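Local coordinates for protein cytosolic phospholipase A2 delta (Homo sapiens, PDB 5IZ5) that hydrolyses glycerophospholipids at the sn-2 position in a calcium-dependent manner, preferring linoleic acid there, at residues Q295-L298 / S299-K302. The protein carries 3 engineered substitutions. Numbering follows the deposited sequence.
Sequences QAFL and SRRK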
ATOM      1  N   GLN B 295     -12.446  -3.075 -16.810  1.00 43.77           N
ATOM      2  CA  GLN B 295     -12.676  -3.310 -18.238  1.00 47.09           C
ATOM      3  C   GLN B 295     -14.097  -2.932 -18.647  1.00 45.77           C
ATOM      4  O   GLN B 295     -14.300  -2.263 -19.658  1.00 45.59           O
ATOM      5  CB  GLN B 295     -12.420  -4.766 -18.595  1.00 50.31           C
ATOM      6  CG  GLN B 295     -10.953  -5.113 -18.659  1.00 55.20           C
ATOM      7  CD  GLN B 295     -10.733  -6.586 -18.943  1.00 62.48           C
ATOM      8  OE1 GLN B 295     -11.355  -7.161 -19.843  1.00 64.68           O
ATOM      9  NE2 GLN B 295      -9.836  -7.210 -18.180  1.00 67.25           N
ATOM     10  N   ALA B 296     -15.072  -3.358 -17.849  1.00 44.86           N
ATOM     11  CA  ALA B 296     -16.466  -3.000 -18.086  1.00 43.21           C
ATOM     12  C   ALA B 296     -16.656  -1.491 -18.007  1.00 41.73           C
ATOM     13  O   ALA B 296     -17.352  -0.903 -18.833  1.00 39.74           O
ATOM     14  CB  ALA B 296     -17.374  -3.704 -17.092  1.00 42.29           C
ATOM     15  N   PHE B 297     -16.027  -0.860 -17.020  1.00 41.28           N
ATOM     16  CA  PHE B 297     -16.099   0.591 -16.910  1.00 39.95           C
ATOM     17  C   PHE B 297     -15.569   1.266 -18.177  1.00 38.84           C
ATOM     18  O   PHE B 297     -16.134   2.253 -18.636  1.00 39.29           O
ATOM     19  CB  PHE B 297     -15.328   1.108 -15.690  1.00 39.61           C
ATOM     20  CG  PHE B 297     -15.040   2.580 -15.748  1.00 38.05           C
ATOM     21  CD1 PHE B 297     -15.996   3.494 -15.356  1.00 38.56           C
ATOM     22  CD2 PHE B 297     -13.829   3.047 -16.234  1.00 38.80           C
ATOM     23  CE1 PHE B 297     -15.753   4.850 -15.424  1.00 38.75           C
ATOM     24  CE2 PHE B 297     -13.574   4.405 -16.307  1.00 38.60           C
ATOM     25  CZ  PHE B 297     -14.537   5.308 -15.900  1.00 39.31           C
ATOM     26  N   LEU B 298     -14.476   0.747 -18.720  1.00 37.95           N
ATOM     27  CA  LEU B 298     -13.860   1.359 -19.889  1.00 41.24           C
ATOM     28  C   LEU B 298     -14.809   1.384 -21.080  1.00 41.14           C
ATOM     29  O   LEU B 298     -14.902   2.406 -21.774  1.00 40.78           O
ATOM     30  CB  LEU B 298     -12.556   0.655 -20.267  1.00 41.67           C
ATOM     31  CG  LEU B 298     -11.386   0.901 -19.310  1.00 43.03           C
ATOM     32  CD1 LEU B 298     -10.205   0.029 -19.705  1.00 42.38           C
ATOM     33  CD2 LEU B 298     -10.979   2.373 -19.277  1.00 42.54           C
ATOM     34  N   SER B 299     -15.504   0.271 -21.311  1.00 40.63           N
ATOM     35  CA  SER B 299     -16.512   0.206 -22.379  1.00 41.05           C
ATOM     36  C   SER B 299     -17.595   1.254 -22.166  1.00 40.66           C
ATOM     37  O   SER B 299     -17.962   1.966 -23.094  1.00 41.46           O
ATOM     38  CB  SER B 299     -17.111  -1.205 -22.508  1.00 41.38           C
ATOM     39  OG  SER B 299     -17.960  -1.552 -21.417  1.00 41.05           O
ATOM     40  N   ARG B 300     -18.073   1.377 -20.932  1.00 41.14           N
ATOM     41  CA  ARG B 300     -19.058   2.397 -20.593  1.00 41.13           C
ATOM     42  C   ARG B 300     -18.502   3.812 -20.787  1.00 43.22           C
ATOM     43  O   ARG B 300     -19.142   4.659 -21.417  1.00 42.93           O
ATOM     44  CB  ARG B 300     -19.550   2.190 -19.152  1.00 42.15           C
ATOM     45  CG  ARG B 300     -20.443   0.972 -18.996  1.00 42.62           C
ATOM     46  CD  ARG B 300     -21.080   0.802 -17.628  1.00 42.37           C
ATOM     47  NE  ARG B 300     -20.238   1.172 -16.479  1.00 42.13           N
ATOM     48  CZ  ARG B 300     -19.538   0.317 -15.727  1.00 41.53           C
ATOM     49  NH1 ARG B 300     -19.530  -0.985 -15.986  1.00 40.65           N
ATOM     50  NH2 ARG B 300     -18.832   0.773 -14.699  1.00 42.16           N
ATOM     51  N   ARG B 301     -17.296   4.057 -20.284  1.00 44.30           N
ATOM     52  CA  ARG B 301     -16.711   5.396 -20.318  1.00 44.31           C
ATOM     53  C   ARG B 301     -16.378   5.842 -21.742  1.00 43.71           C
ATOM     54  O   ARG B 301     -16.567   7.002 -22.082  1.00 40.68           O
ATOM     55  CB  ARG B 301     -15.452   5.464 -19.435  1.00 43.24           C
ATOM     56  CG  ARG B 301     -14.828   6.848 -19.300  1.00 42.16           C
ATOM     57  CD  ARG B 301     -15.797   7.855 -18.704  1.00 42.29           C
ATOM     58  NE  ARG B 301     -15.198   9.174 -18.549  1.00 41.82           N
ATOM     59  CZ  ARG B 301     -15.855  10.251 -18.125  1.00 41.82           C
ATOM     60  NH1 ARG B 301     -17.146  10.182 -17.807  1.00 41.59           N
ATOM     61  NH2 ARG B 301     -15.217  11.409 -18.024  1.00 41.77           N
ATOM     62  N   LYS B 302     -15.879   4.925 -22.561  1.00 46.37           N
ATOM     63  CA  LYS B 302     -15.453   5.268 -23.924  1.00 51.55           C
ATOM     64  C   LYS B 302     -16.582   5.733 -24.840  1.00 53.20           C
ATOM     65  O   LYS B 302     -16.331   6.460 -25.804  1.00 52.47           O
ATOM     66  CB  LYS B 302     -14.683   4.115 -24.561  1.00 54.86           C
ATOM     67  CG  LYS B 302     -13.255   4.049 -24.050  1.00 59.12           C
ATOM     68  CD  LYS B 302     -12.516   2.831 -24.567  1.00 60.98           C
ATOM     69  CE  LYS B 302     -11.147   2.737 -23.911  1.00 62.66           C
ATOM     70  NZ  LYS B 302     -10.379   1.570 -24.415  1.00 63.73           N
TER
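Phe-297 and Arg-301, one helical turn apart, both carry CG anti to the backbone N (chi1 163° and -175°), which sends the two side chains off the helix alongside each other. The CB of Arg-301 therefore lies over one face of the phenyl ring, 4.0 Å from the Phe-297 ring centroid, in a CH-pi contact displaced toward the rim, and CG of Arg-301 passes the rim beside CZ of Phe-297 at 3.7 Å. Arg-300 crosses Phe-297 at about a right angle: bent at chi3 (-37°), it folds back along the helix and lays a guanidinium face over CA of Phe-297, while NH2 reaches the ring edge near its plane. Its NH1 meets CB of Ala-296 at 3.6 Å. The carbonyl O of Ala-296 accepts two hydrogen bonds, one from Arg-300 N and a short one of 2.7 Å from Ser-299 OG, a serine hydroxyl turned back onto its own helix. Both arginines end on carbonyl oxygens beyond the helix, Arg-300 on Leu-456 and Arg-301 on Val-358 and Gly-459. Together with Phe-297, which packs on Leu-456 and Tyr-490, they join the first half of helix 292-313 to the loops preceding strands 360-363, 463-471 and 492-494 of the mixed catalytic-domain sheet.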